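Local coordinates for protein beta-hexosaminidase (Neisseria gonorrhoeae, PDB 6JTJ) that probably trims the terminal N-acetylglucosamine from peptidoglycan fragments during cell-wall recycling, acting as a family 3 glycoside hydrolase, at residues 210-214 and 276-281; 288-292 and 349-353. All coordinates share one frame; numbering follows the deposited sequence.

Interaction 1 (210-214 and 276-281); sequences KHFPG and WLKQIL. With NAG (2-acetamido-2-deoxy-beta-D-glucopyranose), chain I.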
ATOM      1  N   LYS C 210      10.775   6.495  -8.958  1.00 17.42           N
ATOM      2  CA  LYS C 210       9.647   5.572  -8.846  1.00 17.69           C
ATOM      3  C   LYS C 210       8.342   6.363  -8.859  1.00 16.80           C
ATOM      4  O   LYS C 210       8.319   7.454  -8.290  1.00 15.56           O
ATOM      5  CB  LYS C 210       9.708   4.831  -7.503  1.00 18.00           C
ATOM      6  CG  LYS C 210      11.073   4.323  -7.134  1.00 18.72           C
ATOM      7  CD  LYS C 210      10.994   3.234  -6.060  1.00 18.33           C
ATOM      8  CE  LYS C 210      10.658   3.769  -4.684  1.00 18.58           C
ATOM      9  NZ  LYS C 210      11.222   2.851  -3.637  1.00 19.49           N
ATOM     10  N   HIS C 211       7.238   5.859  -9.438  1.00 16.57           N
ATOM     11  CA  HIS C 211       7.131   4.602 -10.171  1.00 16.18           C
ATOM     12  C   HIS C 211       6.655   4.969 -11.560  1.00 15.58           C
ATOM     13  O   HIS C 211       5.530   5.405 -11.735  1.00 15.53           O
ATOM     14  CB  HIS C 211       6.140   3.664  -9.485  1.00 16.16           C
ATOM     15  CG  HIS C 211       6.458   3.415  -8.052  1.00 16.26           C
ATOM     16  ND1 HIS C 211       6.195   4.335  -7.056  1.00 15.93           N
ATOM     17  CD2 HIS C 211       7.018   2.347  -7.438  1.00 16.33           C
ATOM     18  CE1 HIS C 211       6.564   3.840  -5.892  1.00 16.20           C
ATOM     19  NE2 HIS C 211       7.071   2.640  -6.097  1.00 16.59           N
ATOM     20  N   PHE C 212       7.539   4.821 -12.540  1.00 16.54           N
ATOM     21  CA  PHE C 212       7.306   5.302 -13.896  1.00 16.60           C
ATOM     22  C   PHE C 212       6.098   4.612 -14.512  1.00 17.04           C
ATOM     23  O   PHE C 212       5.998   3.389 -14.438  1.00 18.54           O
ATOM     24  CB  PHE C 212       8.525   5.008 -14.775  1.00 16.96           C
ATOM     25  CG  PHE C 212       8.352   5.431 -16.202  1.00 17.27           C
ATOM     26  CD1 PHE C 212       8.636   6.737 -16.587  1.00 17.48           C
ATOM     27  CD2 PHE C 212       7.911   4.542 -17.145  1.00 18.06           C
ATOM     28  CE1 PHE C 212       8.469   7.144 -17.882  1.00 18.10           C
ATOM     29  CE2 PHE C 212       7.755   4.938 -18.472  1.00 18.77           C
ATOM     30  CZ  PHE C 212       8.039   6.232 -18.841  1.00 18.82           C
ATOM     31  N   PRO C 213       5.222   5.366 -15.190  1.00 17.06           N
ATOM     32  CA  PRO C 213       5.227   6.781 -15.501  1.00 17.98           C
ATOM     33  C   PRO C 213       4.438   7.664 -14.525  1.00 18.54           C
ATOM     34  O   PRO C 213       4.193   8.849 -14.838  1.00 18.29           O
ATOM     35  CB  PRO C 213       4.548   6.805 -16.863  1.00 18.02           C
ATOM     36  CG  PRO C 213       3.502   5.746 -16.727  1.00 17.71           C
ATOM     37  CD  PRO C 213       4.096   4.688 -15.855  1.00 17.66           C
ATOM     38  N   GLY C 214       4.091   7.133 -13.349  1.00 18.10           N
ATOM     39  CA  GLY C 214       3.415   7.930 -12.312  1.00 19.26           C
ATOM     40  C   GLY C 214       2.306   7.157 -11.639  1.00 19.89           C
ATOM     41  O   GLY C 214       1.322   6.802 -12.266  1.00 19.22           O
ATOM     42  N   TRP C 276       5.424   1.829 -23.161  1.00 25.49           N
ATOM     43  CA  TRP C 276       5.903   2.657 -22.051  1.00 25.63           C
ATOM     44  C   TRP C 276       7.426   2.675 -21.973  1.00 25.56           C
ATOM     45  O   TRP C 276       8.028   3.733 -21.826  1.00 26.89           O
ATOM     46  CB  TRP C 276       5.298   2.215 -20.705  1.00 24.17           C
ATOM     47  CG  TRP C 276       3.938   2.738 -20.489  1.00 23.60           C
ATOM     48  CD1 TRP C 276       2.786   2.019 -20.385  1.00 25.24           C
ATOM     49  CD2 TRP C 276       3.570   4.106 -20.343  1.00 22.81           C
ATOM     50  NE1 TRP C 276       1.717   2.855 -20.189  1.00 23.95           N
ATOM     51  CE2 TRP C 276       2.173   4.147 -20.187  1.00 23.64           C
ATOM     52  CE3 TRP C 276       4.286   5.308 -20.353  1.00 23.32           C
ATOM     53  CZ2 TRP C 276       1.472   5.348 -20.007  1.00 25.43           C
ATOM     54  CZ3 TRP C 276       3.596   6.498 -20.216  1.00 24.27           C
ATOM     55  CH2 TRP C 276       2.201   6.512 -20.018  1.00 24.77           C
ATOM     56  N   LEU C 277       8.044   1.505 -22.062  1.00 27.29           N
ATOM     57  CA  LEU C 277       9.455   1.378 -21.758  1.00 28.98           C
ATOM     58  C   LEU C 277      10.377   1.683 -22.946  1.00 31.32           C
ATOM     59  O   LEU C 277      11.415   2.311 -22.760  1.00 28.70           O
ATOM     60  CB  LEU C 277       9.749  -0.012 -21.187  1.00 29.02           C
ATOM     61  CG  LEU C 277       8.917  -0.416 -19.968  1.00 28.26           C
ATOM     62  CD1 LEU C 277       9.321  -1.803 -19.496  1.00 27.85           C
ATOM     63  CD2 LEU C 277       9.057   0.592 -18.829  1.00 27.19           C
ATOM     64  N   LYS C 278      10.010   1.261 -24.150  1.00 31.75           N
ATOM     65  CA  LYS C 278      10.885   1.483 -25.299  1.00 33.68           C
ATOM     66  C   LYS C 278      10.516   2.749 -26.021  1.00 35.81           C
ATOM     67  O   LYS C 278      11.345   3.618 -26.240  1.00 40.44           O
ATOM     68  CB  LYS C 278      10.847   0.291 -26.255  1.00 34.17           C
ATOM     69  CG  LYS C 278      11.471  -0.948 -25.644  1.00 36.80           C
ATOM     70  CD  LYS C 278      11.534  -2.098 -26.628  1.00 37.66           C
ATOM     71  CE  LYS C 278      12.246  -3.268 -25.984  1.00 39.25           C
ATOM     72  NZ  LYS C 278      12.047  -4.516 -26.754  1.00 40.65           N
ATOM     73  N   GLN C 279       9.257   2.863 -26.381  1.00 37.28           N
ATOM     74  CA  GLN C 279       8.828   3.968 -27.193  1.00 41.04           C
ATOM     75  C   GLN C 279       8.847   5.278 -26.383  1.00 38.26           C
ATOM     76  O   GLN C 279       9.371   6.295 -26.856  1.00 38.83           O
ATOM     77  CB  GLN C 279       7.456   3.611 -27.808  1.00 46.26           C
ATOM     78  CG  GLN C 279       6.749   4.666 -28.635  1.00 53.95           C
ATOM     79  CD  GLN C 279       5.389   4.195 -29.145  1.00 59.82           C
ATOM     80  OE1 GLN C 279       5.134   2.991 -29.274  1.00 61.42           O
ATOM     81  NE2 GLN C 279       4.506   5.149 -29.423  1.00 59.82           N
ATOM     82  N   ILE C 280       8.300   5.262 -25.165  1.00 33.79           N
ATOM     83  CA  ILE C 280       8.203   6.502 -24.394  1.00 30.95           C
ATOM     84  C   ILE C 280       9.462   6.774 -23.583  1.00 28.92           C
ATOM     85  O   ILE C 280      10.103   7.793 -23.775  1.00 27.23           O
ATOM     86  CB  ILE C 280       6.924   6.537 -23.527  1.00 31.26           C
ATOM     87  CG1 ILE C 280       5.692   6.625 -24.445  1.00 31.73           C
ATOM     88  CG2 ILE C 280       6.917   7.743 -22.610  1.00 30.39           C
ATOM     89  CD1 ILE C 280       4.384   6.238 -23.788  1.00 32.08           C
ATOM     90  N   LEU C 281       9.836   5.855 -22.696  1.00 26.60           N
ATOM     91  CA  LEU C 281      10.979   6.099 -21.820  1.00 24.74           C
ATOM     92  C   LEU C 281      12.331   6.130 -22.551  1.00 23.83           C
ATOM     93  O   LEU C 281      13.119   7.037 -22.331  1.00 23.03           O
ATOM     94  CB  LEU C 281      11.006   5.071 -20.671  1.00 24.62           C
ATOM     95  CG  LEU C 281      12.085   5.246 -19.604  1.00 24.41           C
ATOM     96  CD1 LEU C 281      12.108   6.656 -19.033  1.00 23.97           C
ATOM     97  CD2 LEU C 281      11.896   4.216 -18.487  1.00 23.89           C
TER
HETATM   98  C1  NAG I 401       7.528  -2.226  -4.922  1.00 49.64           C
HETATM   99  C2  NAG I 401       7.391  -0.817  -4.326  1.00 48.63           C
HETATM  100  C3  NAG I 401       8.614   0.009  -4.644  1.00 47.41           C
HETATM  101  C4  NAG I 401       9.891  -0.736  -4.260  1.00 47.08           C
HETATM  102  C5  NAG I 401       9.987  -2.066  -4.982  1.00 46.56           C
HETATM  103  C6  NAG I 401      11.165  -2.893  -4.458  1.00 46.47           C
HETATM  104  C7  NAG I 401       5.348   0.618  -4.155  1.00 55.58           C
HETATM  105  C8  NAG I 401       5.567   0.655  -2.701  1.00 55.02           C
HETATM  106  N2  NAG I 401       6.243  -0.106  -4.835  1.00 50.48           N
HETATM  107  O1  NAG I 401       6.680  -3.135  -4.244  1.00 48.37           O
HETATM  108  O3  NAG I 401       8.511   1.244  -3.971  1.00 41.73           O
HETATM  109  O4  NAG I 401      11.038   0.035  -4.514  1.00 39.15           O
HETATM  110  O5  NAG I 401       8.810  -2.806  -4.735  1.00 49.95           O
HETATM  111  O6  NAG I 401      11.034  -3.247  -3.091  1.00 41.56           O
HETATM  112  O7  NAG I 401       4.369   1.193  -4.661  1.00 51.89           O
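P213 and W276 make the closest backbone approach, 7.8 Å between their CA atoms, where the end of strand 208-212, with cis peptides before H211 and P213, passes a pi-type turn of helix 274-284. P213 serves two rings set nearly at right angles, with CB over a face of F212 and CG over a face of W276. F212, its CG anti to the backbone N (chi1 178°), sends its ring to the helix; L281 CD2 sits over the face opposite P213, 4.2 Å from the ring centroid. The ring's CE2 edge comes to 3.6 Å from W276 O, the carbonyl that also accepts the pi-turn bond from L281 N. P213 CG lies 3.5 Å from the centroid of the six-membered ring of W276, a CH-pi contact backed on the opposite face by I280 CD1. At the far end of the same short segment the chemistry is polar. K210 NZ bonds NAG O4 (3.0 Å) and O3, and H211 NE2 pairs with O3 at 2.9 Å. E107 forms a salt bridge with K210, while D168 bonds H211 ND1. The contact thus implies a division of labour within the KHFPG sequence: dispersion and CH-pi packing fix F212 and P213 against the helix, while the preceding two residues address the sugar.

Interaction 2 (288-292 and 349-353); sequences KGVIF and RWQYM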
ATOM      1  N   LYS C 288      18.784   6.536 -20.526  1.00 24.39           N
ATOM      2  CA  LYS C 288      19.802   5.525 -20.785  1.00 26.74           C
ATOM      3  C   LYS C 288      20.153   4.637 -19.607  1.00 24.67           C
ATOM      4  O   LYS C 288      21.039   3.799 -19.711  1.00 24.48           O
ATOM      5  CB  LYS C 288      21.083   6.212 -21.285  1.00 30.17           C
ATOM      6  CG  LYS C 288      20.844   7.112 -22.497  1.00 33.52           C
ATOM      7  CD  LYS C 288      22.109   7.221 -23.305  1.00 38.91           C
ATOM      8  CE  LYS C 288      21.990   8.234 -24.426  1.00 42.43           C
ATOM      9  NZ  LYS C 288      20.732   8.005 -25.189  1.00 44.82           N
ATOM     10  N   GLY C 289      19.474   4.809 -18.478  1.00 23.29           N
ATOM     11  CA  GLY C 289      19.800   4.046 -17.293  1.00 21.74           C
ATOM     12  C   GLY C 289      19.092   2.712 -17.206  1.00 20.56           C
ATOM     13  O   GLY C 289      18.564   2.199 -18.181  1.00 18.80           O
ATOM     14  N   VAL C 290      19.099   2.148 -16.002  1.00 20.90           N
ATOM     15  CA  VAL C 290      18.464   0.856 -15.735  1.00 21.00           C
ATOM     16  C   VAL C 290      16.951   0.991 -15.671  1.00 20.36           C
ATOM     17  O   VAL C 290      16.409   1.893 -15.013  1.00 20.59           O
ATOM     18  CB  VAL C 290      18.920   0.274 -14.380  1.00 19.69           C
ATOM     19  CG1 VAL C 290      18.033  -0.888 -13.937  1.00 19.25           C
ATOM     20  CG2 VAL C 290      20.370  -0.135 -14.461  1.00 20.12           C
ATOM     21  N   ILE C 291      16.264   0.086 -16.355  1.00 21.07           N
ATOM     22  CA  ILE C 291      14.849  -0.124 -16.104  1.00 20.60           C
ATOM     23  C   ILE C 291      14.743  -1.434 -15.332  1.00 21.69           C
ATOM     24  O   ILE C 291      15.012  -2.516 -15.894  1.00 22.22           O
ATOM     25  CB  ILE C 291      14.060  -0.178 -17.405  1.00 21.75           C
ATOM     26  CG1 ILE C 291      14.202   1.139 -18.160  1.00 21.51           C
ATOM     27  CG2 ILE C 291      12.584  -0.445 -17.121  1.00 22.95           C
ATOM     28  CD1 ILE C 291      13.594   1.118 -19.548  1.00 21.57           C
ATOM     29  N   PHE C 292      14.384  -1.350 -14.053  1.00 19.80           N
ATOM     30  CA  PHE C 292      14.062  -2.536 -13.273  1.00 20.59           C
ATOM     31  C   PHE C 292      12.674  -3.069 -13.608  1.00 23.27           C
ATOM     32  O   PHE C 292      11.824  -2.317 -14.046  1.00 23.29           O
ATOM     33  CB  PHE C 292      14.088  -2.232 -11.796  1.00 21.09           C
ATOM     34  CG  PHE C 292      15.454  -2.034 -11.244  1.00 21.91           C
ATOM     35  CD1 PHE C 292      16.349  -3.096 -11.161  1.00 22.24           C
ATOM     36  CD2 PHE C 292      15.856  -0.786 -10.804  1.00 22.75           C
ATOM     37  CE1 PHE C 292      17.605  -2.920 -10.630  1.00 22.55           C
ATOM     38  CE2 PHE C 292      17.121  -0.603 -10.282  1.00 22.81           C
ATOM     39  CZ  PHE C 292      17.997  -1.671 -10.192  1.00 22.43           C
ATOM     40  N   ARG C 349      25.251   0.030 -17.446  1.00 24.55           N
ATOM     41  CA  ARG C 349      24.093   0.409 -16.636  1.00 24.08           C
ATOM     42  C   ARG C 349      24.231  -0.032 -15.173  1.00 23.86           C
ATOM     43  O   ARG C 349      23.903   0.730 -14.275  1.00 23.31           O
ATOM     44  CB  ARG C 349      22.802  -0.125 -17.274  1.00 24.09           C
ATOM     45  CG  ARG C 349      22.384   0.699 -18.475  1.00 24.50           C
ATOM     46  CD  ARG C 349      21.241   0.093 -19.264  1.00 24.52           C
ATOM     47  NE  ARG C 349      20.888   0.964 -20.386  1.00 24.67           N
ATOM     48  CZ  ARG C 349      20.153   0.597 -21.422  1.00 25.25           C
ATOM     49  NH1 ARG C 349      19.656  -0.630 -21.499  1.00 26.20           N
ATOM     50  NH2 ARG C 349      19.900   1.462 -22.388  1.00 25.84           N
ATOM     51  N   TRP C 350      24.674  -1.261 -14.935  1.00 24.32           N
ATOM     52  CA  TRP C 350      24.993  -1.690 -13.569  1.00 25.46           C
ATOM     53  C   TRP C 350      26.119  -0.828 -12.976  1.00 26.40           C
ATOM     54  O   TRP C 350      26.070  -0.435 -11.817  1.00 26.49           O
ATOM     55  CB  TRP C 350      25.481  -3.143 -13.536  1.00 25.38           C
ATOM     56  CG  TRP C 350      24.464  -4.276 -13.446  1.00 25.40           C
ATOM     57  CD1 TRP C 350      24.335  -5.315 -14.325  1.00 26.27           C
ATOM     58  CD2 TRP C 350      23.531  -4.541 -12.384  1.00 25.54           C
ATOM     59  NE1 TRP C 350      23.373  -6.184 -13.893  1.00 25.82           N
ATOM     60  CE2 TRP C 350      22.879  -5.752 -12.695  1.00 24.66           C
ATOM     61  CE3 TRP C 350      23.195  -3.880 -11.204  1.00 25.59           C
ATOM     62  CZ2 TRP C 350      21.896  -6.304 -11.883  1.00 24.80           C
ATOM     63  CZ3 TRP C 350      22.220  -4.440 -10.381  1.00 26.24           C
ATOM     64  CH2 TRP C 350      21.583  -5.634 -10.726  1.00 25.42           C
ATOM     65  N   GLN C 351      27.163  -0.587 -13.761  1.00 27.93           N
ATOM     66  CA  GLN C 351      28.360   0.055 -13.241  1.00 29.76           C
ATOM     67  C   GLN C 351      28.112   1.498 -12.839  1.00 28.94           C
ATOM     68  O   GLN C 351      28.663   1.964 -11.852  1.00 28.52           O
ATOM     69  CB  GLN C 351      29.539  -0.026 -14.244  1.00 33.62           C
ATOM     70  CG  GLN C 351      30.892   0.461 -13.657  1.00 34.92           C
ATOM     71  CD  GLN C 351      31.242  -0.023 -12.208  1.00 39.34           C
ATOM     72  OE1 GLN C 351      30.857  -1.110 -11.739  1.00 39.59           O
ATOM     73  NE2 GLN C 351      31.977   0.824 -11.486  1.00 41.57           N
ATOM     74  N   TYR C 352      27.285   2.195 -13.601  1.00 30.34           N
ATOM     75  CA  TYR C 352      26.866   3.546 -13.249  1.00 30.01           C
ATOM     76  C   TYR C 352      26.262   3.621 -11.828  1.00 31.94           C
ATOM     77  O   TYR C 352      26.387   4.640 -11.161  1.00 31.43           O
ATOM     78  CB  TYR C 352      25.864   4.051 -14.282  1.00 29.47           C
ATOM     79  CG  TYR C 352      25.500   5.519 -14.159  1.00 30.72           C
ATOM     80  CD1 TYR C 352      26.432   6.525 -14.442  1.00 32.27           C
ATOM     81  CD2 TYR C 352      24.222   5.899 -13.783  1.00 29.91           C
ATOM     82  CE1 TYR C 352      26.089   7.870 -14.347  1.00 32.01           C
ATOM     83  CE2 TYR C 352      23.867   7.228 -13.687  1.00 31.30           C
ATOM     84  CZ  TYR C 352      24.797   8.211 -13.957  1.00 32.61           C
ATOM     85  OH  TYR C 352      24.410   9.526 -13.839  1.00 32.76           O
ATOM     86  N   MET C 353      25.661   2.529 -11.352  1.00 31.59           N
ATOM     87  CA  MET C 353      25.059   2.496 -10.008  1.00 31.05           C
ATOM     88  C   MET C 353      26.027   2.162  -8.871  1.00 31.45           C
ATOM     89  O   MET C 353      25.636   2.220  -7.709  1.00 29.23           O
ATOM     90  CB  MET C 353      23.899   1.500  -9.986  1.00 29.50           C
ATOM     91  CG  MET C 353      22.729   1.900 -10.885  1.00 31.10           C
ATOM     92  SD  MET C 353      21.322   0.790 -10.700  1.00 30.44           S
ATOM     93  CE  MET C 353      22.032  -0.838 -10.949  1.00 33.07           C
TER
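R349 stretches along the backbone of K288 and G289, while V290 CG2 packs at the root of that arginine and against M353. The arginine chain runs straight out to its guanidinium, which carries its NE to K288 O, a hydrogen bond of 2.9 Å and 149°. That donor lies above the carbonyl plane, and the oxygen is tilted slightly from the guanidinium plane; G289 O instead stands over a guanidinium face. The other end of the group is held by D320, in a salt bridge through NH1, and D320 also accepts the backbone N-H of I291, joining arginine and strand through one carboxylate. V290 crosses R349 at a slant, its CG2 3.7 Å from R349 CB. The bend of M353 at chi3 (-53°) brings CE to 3.9 Å from V290 CG2. M353 and F292 approach from opposite directions, with M353 SD 4.2 Å from F292 CZ. The sulfur stands obliquely to that ring, while V290 CG1 covers one face of it. This is a Met-aromatic contact at the start of a parallel strand, placing helix 346-352 against the N-terminal end of strand 290-295, consistent with the closed bottom of the TIM-like barrel of family 3 glycoside hydrolases.

How the interactions relate
The two contacts illustrate how sequential loops can be tied to one sheet. From the N terminus, strand 208-212 opens interaction 1; the chain then runs through strand 254-257 until helix 274-284 closes the loop. A short connection then leads into strand 290-295, which opens interaction 2; its loop takes in strand 321-323 and closes when helix 346-352 arrives. The loops therefore stand in series, neither nesting nor crossing. Strand 254-257 lies between strands 208-212 and 290-295, all parallel. The contacts also touch directly: L281 CD2 packs on I291 CD1 at 3.7 Å, so helix 274-284 bridges from interaction 1 to the strand of interaction 2.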